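Rho guanine nucleotide exchange factor 3 (Mus musculus, PDB 2Z0Q) acts, through the DH-PH part present here, as a guanine nucleotide exchange factor for the small GTPases RhoA and RhoB. Local coordinates at residues 24-27 and 28-31; 70-73 and 74-77; 99-102 and 103-106; 160-163 and 164-167. All blocks are in the same frame, centred on the assembly; numbering follows the deposited sequence.

Contact 1: 24-27 and 28-31; sequences IFEL and SQGE
Phe-25 and Gln-29 meet on one side of their helix because their first torsions differ: the ring of Phe-25 is swung away from its backbone N (chi1 -161°), whereas CG of Gln-29 lies opposite its own carbonyl carbon (chi1 -67°) and runs back along the preceding turn. Extended beyond CG, the glutamine brings its amide to the CD2-CE2 side of the phenylalanine. OE1 comes to the ring edge, 3.4 Å from Phe-25 CE2 and near the ring plane, while Gln-29 CD stands 3.5 Å from Phe-25 CD2. Ring and amide planes are inclined by 56°, so the two groups meet without stacking.

The carbonyl oxygen of Phe-25 accepts two hydrogen bonds. Gln-29 N reaches it at 2.9 Å in the regular helical manner, and the hydroxyl OG of Ser-28, placed between its own backbone N and carbonyl carbon, donates to the same Phe-25 O at 3.1 Å from a position tilted out of the carbonyl plane. The serine hydroxyl is thereby turned back onto its own helix. At Glu-31 CG lies 3.5 Å from Leu-27 O, and a bend beyond it turns the carboxylate off the helix, to bond Tyr-163 and His-74 and form a salt bridge with Arg-159. Helix 15-51 of the DH domain packs Ser-28 against Leu-78 and Leu-81 of helix 67-84, and Leu-27 against Leu-167 and Ile-170 of helix 155-172.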
loop_
_atom_site.group_PDB
_atom_site.type_symbol
_atom_site.label_atom_id
_atom_site.label_comp_id
_atom_site.label_asym_id
_atom_site.label_seq_id
_atom_site.Cartn_x
_atom_site.Cartn_y
_atom_site.Cartn_z
ATOM N N ILE A 24 -24.752 5.810 11.140
ATOM C CA ILE A 24 -25.077 6.493 9.883
ATOM C C ILE A 24 -24.338 7.843 9.796
ATOM O O ILE A 24 -23.787 8.230 8.756
ATOM C CB ILE A 24 -26.588 6.693 9.785
ATOM C CG1 ILE A 24 -27.246 5.343 9.522
ATOM C CG2 ILE A 24 -26.947 7.684 8.656
ATOM C CD1 ILE A 24 -28.777 5.387 9.686
ATOM N N PHE A 25 -24.301 8.554 10.917
ATOM C CA PHE A 25 -23.618 9.836 10.924
ATOM C C PHE A 25 -22.119 9.628 10.669
ATOM O O PHE A 25 -21.504 10.372 9.906
ATOM C CB PHE A 25 -23.827 10.549 12.280
ATOM C CG PHE A 25 -23.560 12.023 12.218
ATOM C CD1 PHE A 25 -24.508 12.870 11.662
ATOM C CD2 PHE A 25 -22.348 12.540 12.624
ATOM C CE1 PHE A 25 -24.238 14.221 11.503
ATOM C CE2 PHE A 25 -22.065 13.909 12.467
ATOM C CZ PHE A 25 -23.010 14.725 11.907
ATOM N N GLU A 26 -21.549 8.595 11.302
ATOM C CA GLU A 26 -20.139 8.269 11.166
ATOM C C GLU A 26 -19.780 7.961 9.719
ATOM O O GLU A 26 -18.713 8.350 9.235
ATOM C CB GLU A 26 -19.781 7.076 12.068
ATOM C CG GLU A 26 -19.659 7.491 13.581
ATOM C CD GLU A 26 -19.866 6.340 14.561
ATOM O OE1 GLU A 26 -19.700 5.162 14.164
ATOM O OE2 GLU A 26 -20.200 6.610 15.742
ATOM N N LEU A 27 -20.662 7.217 9.045
ATOM C CA LEU A 27 -20.439 6.906 7.632
ATOM C C LEU A 27 -20.239 8.193 6.837
ATOM O O LEU A 27 -19.281 8.334 6.095
ATOM C CB LEU A 27 -21.651 6.174 7.057
ATOM C CG LEU A 27 -21.546 5.924 5.541
ATOM C CD1 LEU A 27 -20.366 5.004 5.288
ATOM C CD2 LEU A 27 -22.855 5.233 5.029
ATOM N N SER A 28 -21.132 9.152 6.999
ATOM C CA SER A 28 -20.983 10.378 6.214
ATOM C C SER A 28 -19.770 11.192 6.676
ATOM O O SER A 28 -19.077 11.827 5.854
ATOM C CB SER A 28 -22.261 11.235 6.276
ATOM O OG SER A 28 -22.192 12.074 7.402
ATOM N N GLN A 29 -19.462 11.170 7.968
ATOM C CA GLN A 29 -18.291 11.937 8.392
ATOM C C GLN A 29 -17.028 11.381 7.745
ATOM O O GLN A 29 -16.079 12.129 7.484
ATOM C CB GLN A 29 -18.095 11.922 9.916
ATOM C CG GLN A 29 -19.185 12.669 10.692
ATOM C CD GLN A 29 -18.877 12.739 12.192
ATOM O OE1 GLN A 29 -18.725 13.846 12.786
ATOM N NE2 GLN A 29 -18.757 11.562 12.814
ATOM N N GLY A 30 -16.996 10.068 7.498
ATOM C CA GLY A 30 -15.806 9.490 6.900
ATOM C C GLY A 30 -15.638 9.912 5.449
ATOM O O GLY A 30 -14.506 9.999 4.944
ATOM N N GLU A 31 -16.766 10.122 4.767
ATOM C CA GLU A 31 -16.756 10.573 3.370
ATOM C C GLU A 31 -16.177 12.009 3.400
ATOM O O GLU A 31 -15.280 12.367 2.621
ATOM C CB GLU A 31 -18.180 10.605 2.811
ATOM C CG GLU A 31 -18.830 9.197 2.703
ATOM C CD GLU A 31 -18.006 8.305 1.824
ATOM O OE1 GLU A 31 -17.649 8.754 0.724
ATOM O OE2 GLU A 31 -17.691 7.163 2.222
#

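Contact 2: 70-73 and 74-77; sequences LIPL and HEEL
Pro-72 O takes the shortest backbone bond here, from Glu-76 N at 2.9 Å, one turn along helix 67-84. Pro-72 has no N-H to give, Leu-73 N also lacks the regular bond to the turn before, and the helix is kinked there. Bonding is regular again from Glu-75 N, which meets Ile-71 O at 3.0 Å and nearly straight (N-H...O 161°).

The side chains of Ile-71 and Glu-75 cross at an angle on one flank. CG of Glu-75 lies 3.3 Å from Ile-71 O, and the extended chain then carries its carboxylate past the isoleucine, with OE1 3.6 Å from the CG2 methyl and 3.5 Å from Pro-72 CA. The acid therefore rests on apolar groups of the turn before; its OE2 has a long, weak ion pair with Lys-39.

The His-74 ring leans back along the helix, with CD2 3.3 Å from Leu-70 O, which lies oblique to the ring. Both ring nitrogens are bonded elsewhere, ND1 to Glu-31 and NE2 to Tyr-108, which should fix the ring's rotation. The imidazole is buried between helices 15-51, 107-125 and 155-172, while Leu-77 packs on Ile-97 of helix 95-101.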
loop_
_atom_site.group_PDB
_atom_site.type_symbol
_atom_site.label_atom_id
_atom_site.label_comp_id
_atom_site.label_asym_id
_atom_site.label_seq_id
_atom_site.Cartn_x
_atom_site.Cartn_y
_atom_site.Cartn_z
ATOM N N LEU A 70 -11.514 10.323 -8.190
ATOM C CA LEU A 70 -12.257 9.709 -7.086
ATOM C C LEU A 70 -13.020 10.667 -6.189
ATOM O O LEU A 70 -14.026 10.290 -5.576
ATOM C CB LEU A 70 -11.313 8.899 -6.221
ATOM C CG LEU A 70 -10.492 7.869 -6.960
ATOM C CD1 LEU A 70 -9.634 7.128 -5.947
ATOM C CD2 LEU A 70 -11.411 6.901 -7.710
ATOM N N ILE A 71 -12.535 11.902 -6.082
ATOM C CA ILE A 71 -13.192 12.877 -5.234
ATOM C C ILE A 71 -14.675 13.036 -5.537
ATOM O O ILE A 71 -15.490 13.033 -4.620
ATOM C CB ILE A 71 -12.434 14.248 -5.289
ATOM C CG1 ILE A 71 -11.037 14.046 -4.688
ATOM C CG2 ILE A 71 -13.209 15.321 -4.533
ATOM C CD1 ILE A 71 -10.095 15.280 -4.753
ATOM N N PRO A 72 -15.058 13.165 -6.828
ATOM C CA PRO A 72 -16.486 13.319 -7.128
ATOM C C PRO A 72 -17.356 12.145 -6.659
ATOM O O PRO A 72 -18.514 12.342 -6.314
ATOM C CB PRO A 72 -16.517 13.484 -8.651
ATOM C CG PRO A 72 -15.149 14.031 -8.963
ATOM C CD PRO A 72 -14.239 13.279 -8.055
ATOM N N LEU A 73 -16.798 10.940 -6.645
ATOM C CA LEU A 73 -17.565 9.751 -6.217
ATOM C C LEU A 73 -18.050 9.865 -4.763
ATOM O O LEU A 73 -19.183 9.521 -4.427
ATOM C CB LEU A 73 -16.706 8.486 -6.311
ATOM C CG LEU A 73 -15.919 8.270 -7.594
ATOM C CD1 LEU A 73 -15.293 6.895 -7.553
ATOM C CD2 LEU A 73 -16.833 8.449 -8.781
ATOM N N HIS A 74 -17.143 10.311 -3.915
ATOM C CA HIS A 74 -17.420 10.487 -2.493
ATOM C C HIS A 74 -18.286 11.734 -2.246
ATOM O O HIS A 74 -19.200 11.727 -1.412
ATOM C CB HIS A 74 -16.067 10.491 -1.756
ATOM C CG HIS A 74 -15.347 9.180 -1.860
ATOM N ND1 HIS A 74 -15.747 8.058 -1.161
ATOM C CD2 HIS A 74 -14.299 8.790 -2.626
ATOM C CE1 HIS A 74 -14.984 7.035 -1.498
ATOM N NE2 HIS A 74 -14.098 7.452 -2.388
ATOM N N GLU A 75 -18.069 12.793 -3.024
ATOM C CA GLU A 75 -18.900 13.966 -2.870
ATOM C C GLU A 75 -20.324 13.589 -3.204
ATOM O O GLU A 75 -21.258 14.074 -2.564
ATOM C CB GLU A 75 -18.436 15.116 -3.788
ATOM C CG GLU A 75 -17.066 15.672 -3.421
ATOM C CD GLU A 75 -16.597 16.771 -4.382
ATOM O OE1 GLU A 75 -16.455 16.495 -5.595
ATOM O OE2 GLU A 75 -16.374 17.907 -3.906
ATOM N N GLU A 76 -20.500 12.731 -4.211
ATOM C CA GLU A 76 -21.841 12.311 -4.584
ATOM C C GLU A 76 -22.469 11.515 -3.448
ATOM O O GLU A 76 -23.627 11.728 -3.127
ATOM C CB GLU A 76 -21.831 11.449 -5.842
ATOM C CG GLU A 76 -23.216 10.990 -6.268
ATOM C CD GLU A 76 -24.103 12.142 -6.670
ATOM O OE1 GLU A 76 -23.579 13.117 -7.253
ATOM O OE2 GLU A 76 -25.321 12.085 -6.429
ATOM N N LEU A 77 -21.720 10.605 -2.835
ATOM C CA LEU A 77 -22.333 9.832 -1.754
ATOM C C LEU A 77 -22.681 10.762 -0.590
ATOM O O LEU A 77 -23.772 10.712 -0.034
ATOM C CB LEU A 77 -21.402 8.711 -1.283
ATOM C CG LEU A 77 -21.931 7.990 -0.044
ATOM C CD1 LEU A 77 -23.305 7.403 -0.307
ATOM C CD2 LEU A 77 -20.900 6.950 0.387
#

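Contact 3: 99-102 and 103-106; sequences VGWL and PCLS
Cys-104 N bonds Trp-101 O at 3.0 Å and Leu-105 N bonds Leu-102 O at 2.9 Å, both three residues back, as the chain tightens from helix 95-101 into a 3-10 turn. Pro-103 has no N-H to offer. The second of the two bonds reaches its oxygen from well above the carbonyl plane, 48° out of it, in keeping with the tight winding.

The tightened turn brings Cys-104 over the indole of Trp-101. CG of the tryptophan points away from its backbone N (chi1 175°), which carries the ring forward along the chain, beside the turn that follows, and SG sits over one face in a sulfur-aromatic contact. The sulfur is 3.6 Å from the centroid of the five-membered ring, displaced toward the rim on the NE1 side, where SG and NE1 are 3.3 Å apart. NE1 itself donates to Leu-73 O. At the far end of the indole, Leu-105 brings CD2 to 3.6 Å from Trp-101 CH2, its side chain running at a slant to the ring. The same leucine reaches Leu-102, CD1 to CD2, at 4.2 Å.

Trp-101 and Cys-104 thus lie against Leu-77 and Leu-73 of helix 67-84, whereas Leu-102 packs on Ala-187, Ile-190 and Ile-191 of helix 180-213, so that this connection before helix 107-125 is held between two helices of the DH domain.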
loop_
_atom_site.group_PDB
_atom_site.type_symbol
_atom_site.label_atom_id
_atom_site.label_comp_id
_atom_site.label_asym_id
_atom_site.label_seq_id
_atom_site.Cartn_x
_atom_site.Cartn_y
_atom_site.Cartn_z
ATOM N N VAL A 99 -26.990 1.187 -2.194
ATOM C CA VAL A 99 -27.137 0.274 -3.316
ATOM C C VAL A 99 -27.062 1.013 -4.668
ATOM O O VAL A 99 -26.429 0.538 -5.604
ATOM C CB VAL A 99 -28.438 -0.502 -3.200
ATOM C CG1 VAL A 99 -28.684 -1.315 -4.524
ATOM C CG2 VAL A 99 -28.313 -1.500 -2.009
ATOM N N GLY A 100 -27.679 2.189 -4.767
ATOM C CA GLY A 100 -27.590 2.918 -6.031
ATOM C C GLY A 100 -26.238 3.544 -6.314
ATOM O O GLY A 100 -25.866 3.774 -7.475
ATOM N N TRP A 101 -25.488 3.856 -5.263
ATOM C CA TRP A 101 -24.179 4.477 -5.422
ATOM C C TRP A 101 -23.051 3.496 -5.718
ATOM O O TRP A 101 -22.141 3.814 -6.458
ATOM C CB TRP A 101 -23.846 5.289 -4.144
ATOM C CG TRP A 101 -22.468 5.892 -4.102
ATOM C CD1 TRP A 101 -22.055 7.068 -4.694
ATOM C CD2 TRP A 101 -21.322 5.366 -3.416
ATOM N NE1 TRP A 101 -20.726 7.290 -4.416
ATOM C CE2 TRP A 101 -20.252 6.265 -3.638
ATOM C CE3 TRP A 101 -21.096 4.220 -2.624
ATOM C CZ2 TRP A 101 -18.962 6.057 -3.099
ATOM C CZ3 TRP A 101 -19.804 4.015 -2.079
ATOM C CH2 TRP A 101 -18.764 4.930 -2.324
ATOM N N LEU A 102 -23.135 2.285 -5.164
ATOM C CA LEU A 102 -22.086 1.285 -5.364
ATOM C C LEU A 102 -21.439 1.093 -6.746
ATOM O O LEU A 102 -20.233 0.878 -6.833
ATOM C CB LEU A 102 -22.572 -0.103 -4.879
ATOM C CG LEU A 102 -22.873 -0.178 -3.403
ATOM C CD1 LEU A 102 -23.261 -1.581 -3.000
ATOM C CD2 LEU A 102 -21.642 0.310 -2.671
ATOM N N PRO A 103 -22.227 1.108 -7.817
ATOM C CA PRO A 103 -21.656 0.919 -9.154
ATOM C C PRO A 103 -20.518 1.919 -9.507
ATOM O O PRO A 103 -19.650 1.588 -10.284
ATOM C CB PRO A 103 -22.873 1.080 -10.064
ATOM C CG PRO A 103 -23.957 0.531 -9.235
ATOM C CD PRO A 103 -23.700 1.150 -7.898
ATOM N N CYS A 104 -20.519 3.104 -8.894
ATOM C CA CYS A 104 -19.481 4.071 -9.212
ATOM C C CYS A 104 -18.133 3.650 -8.672
ATOM O O CYS A 104 -17.104 4.187 -9.079
ATOM C CB CYS A 104 -19.858 5.470 -8.715
ATOM S SG CYS A 104 -19.466 5.783 -7.034
ATOM N N LEU A 105 -18.123 2.662 -7.773
ATOM C CA LEU A 105 -16.859 2.165 -7.231
ATOM C C LEU A 105 -16.047 1.432 -8.298
ATOM O O LEU A 105 -14.924 1.022 -8.061
ATOM C CB LEU A 105 -17.102 1.236 -6.033
ATOM C CG LEU A 105 -17.525 1.936 -4.727
ATOM C CD1 LEU A 105 -17.632 0.934 -3.634
ATOM C CD2 LEU A 105 -16.532 3.019 -4.358
ATOM N N SER A 106 -16.623 1.254 -9.489
ATOM C CA SER A 106 -15.867 0.600 -10.541
ATOM C C SER A 106 -14.567 1.413 -10.808
ATOM O O SER A 106 -13.573 0.854 -11.221
ATOM C CB SER A 106 -16.703 0.497 -11.830
ATOM O OG SER A 106 -17.037 1.767 -12.333
#

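Contact 4: 160-163 and 164-167; sequences LVKY and PLLL
Lys-162 and Leu-166, one turn apart on helix 155-172, cross at a slant; the helix is part of the helical bundle that makes up the DH domain. The lysine is extended throughout, with CG pointing away from its backbone N (chi1 -158°). Its methylene chain does the touching: CG is 4.0 Å from Leu-166 CG, and CE is 4.1 Å from Leu-166 CD2. Leu-166, which points toward the preceding turn, also brings CG to 3.4 Å from Lys-162 O. The contact is thus made by the aliphatic part of the lysine.

Tyr-163 takes another direction. Its ring leaves the helix on the buried side and touches Leu-166 only loosely and obliquely, CD1 to CD1, at 4.3 Å. Its hydroxyl bonds the carboxylate of Glu-31 in helix 15-51, while the ring packs on Ile-191 of helix 180-213. Leu-167, on the same buried side, lays CG 3.3 Å from Tyr-163 O and packs against Ala-187 and Ile-188.

Pro-164 interrupts the backbone bonding between these groups, and the helix kinks: neither its N nor that of Leu-165 bonds the turn before. Regular bonds resume with Leu-166 N to Lys-162 O and with Leu-167 N to Tyr-163 O, the latter at 2.8 Å and almost straight (173°). A water takes over the missing backbone bond at the kink: it donates to Val-161 O at 2.8 Å and accepts from Leu-165 N at 3.1 Å.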
loop_
_atom_site.group_PDB
_atom_site.type_symbol
_atom_site.label_atom_id
_atom_site.label_comp_id
_atom_site.label_asym_id
_atom_site.label_seq_id
_atom_site.Cartn_x
_atom_site.Cartn_y
_atom_site.Cartn_z
ATOM N N LEU A 160 -11.978 1.947 0.962
ATOM C CA LEU A 160 -12.711 0.863 0.310
ATOM C C LEU A 160 -12.771 -0.383 1.196
ATOM O O LEU A 160 -13.814 -0.988 1.371
ATOM C CB LEU A 160 -12.054 0.506 -1.021
ATOM C CG LEU A 160 -12.747 -0.618 -1.761
ATOM C CD1 LEU A 160 -14.015 -0.091 -2.426
ATOM C CD2 LEU A 160 -11.766 -1.160 -2.812
ATOM N N VAL A 161 -11.623 -0.753 1.743
ATOM C CA VAL A 161 -11.497 -1.934 2.587
ATOM C C VAL A 161 -12.342 -1.869 3.843
ATOM O O VAL A 161 -12.780 -2.907 4.360
ATOM C CB VAL A 161 -9.980 -2.155 2.936
ATOM C CG1 VAL A 161 -9.792 -2.993 4.209
ATOM C CG2 VAL A 161 -9.301 -2.782 1.764
ATOM N N LYS A 162 -12.595 -0.646 4.303
ATOM C CA LYS A 162 -13.349 -0.394 5.512
ATOM C C LYS A 162 -14.852 -0.317 5.295
ATOM O O LYS A 162 -15.615 -0.352 6.257
ATOM C CB LYS A 162 -12.868 0.911 6.167
ATOM C CG LYS A 162 -13.196 0.996 7.656
ATOM C CD LYS A 162 -12.555 2.242 8.306
ATOM C CE LYS A 162 -12.988 2.383 9.767
ATOM N NZ LYS A 162 -12.540 3.694 10.304
ATOM N N TYR A 163 -15.324 -0.278 4.042
ATOM C CA TYR A 163 -16.774 -0.126 3.883
ATOM C C TYR A 163 -17.599 -1.277 4.506
ATOM O O TYR A 163 -18.631 -1.040 5.119
ATOM C CB TYR A 163 -17.165 0.053 2.401
ATOM C CG TYR A 163 -17.060 1.484 1.896
ATOM C CD1 TYR A 163 -17.738 2.526 2.544
ATOM C CD2 TYR A 163 -16.303 1.797 0.764
ATOM C CE1 TYR A 163 -17.664 3.827 2.090
ATOM C CE2 TYR A 163 -16.223 3.081 0.305
ATOM C CZ TYR A 163 -16.904 4.108 0.970
ATOM O OH TYR A 163 -16.806 5.416 0.533
ATOM N N PRO A 164 -17.159 -2.546 4.331
ATOM C CA PRO A 164 -17.957 -3.621 4.930
ATOM C C PRO A 164 -18.149 -3.396 6.462
ATOM O O PRO A 164 -19.256 -3.538 6.991
ATOM C CB PRO A 164 -17.137 -4.882 4.613
ATOM C CG PRO A 164 -16.504 -4.551 3.297
ATOM C CD PRO A 164 -16.070 -3.076 3.502
ATOM N N LEU A 165 -17.065 -3.044 7.140
ATOM C CA LEU A 165 -17.104 -2.807 8.587
ATOM C C LEU A 165 -18.079 -1.667 8.929
ATOM O O LEU A 165 -18.900 -1.778 9.837
ATOM C CB LEU A 165 -15.677 -2.444 9.072
ATOM C CG LEU A 165 -15.468 -2.077 10.552
ATOM C CD1 LEU A 165 -13.930 -2.188 10.899
ATOM C CD2 LEU A 165 -15.967 -0.686 10.827
ATOM N N LEU A 166 -17.983 -0.578 8.172
ATOM C CA LEU A 166 -18.825 0.591 8.434
ATOM C C LEU A 166 -20.298 0.340 8.146
ATOM O O LEU A 166 -21.164 0.759 8.920
ATOM C CB LEU A 166 -18.338 1.777 7.589
ATOM C CG LEU A 166 -16.957 2.335 7.839
ATOM C CD1 LEU A 166 -16.569 3.326 6.654
ATOM C CD2 LEU A 166 -16.994 3.075 9.190
ATOM N N LEU A 167 -20.595 -0.323 7.019
ATOM C CA LEU A 167 -21.990 -0.599 6.708
ATOM C C LEU A 167 -22.539 -1.677 7.658
ATOM O O LEU A 167 -23.702 -1.648 7.988
ATOM C CB LEU A 167 -22.144 -1.075 5.256
ATOM C CG LEU A 167 -21.610 -0.076 4.234
ATOM C CD1 LEU A 167 -22.081 -0.510 2.808
ATOM C CD2 LEU A 167 -22.099 1.333 4.555
HETATM O O HOH W 1 -14.204 -3.917 6.487
#

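From the N terminus the four contacts follow in series, none nested in or crossing another. Contacts 1, 2 and 4 each span neighbouring turns within a helix and close no loop; contact 3 runs from the end of helix 95-101 into the short turn before helix 107-125. In space they converge within the DH domain. Glu-31 of contact 1 joins contacts 2 and 4, with OE1 2.8 Å from His-74 ND1 and OE2 2.6 Å from Tyr-163 OH. Contact 2 meets contact 3 through Leu-73 O and Trp-101 NE1, 2.7 Å apart, and Leu-105 packs on Leu-160 between contacts 3 and 4. Helices 15-51, 67-84, 95-101 and 155-172 are thereby tied together.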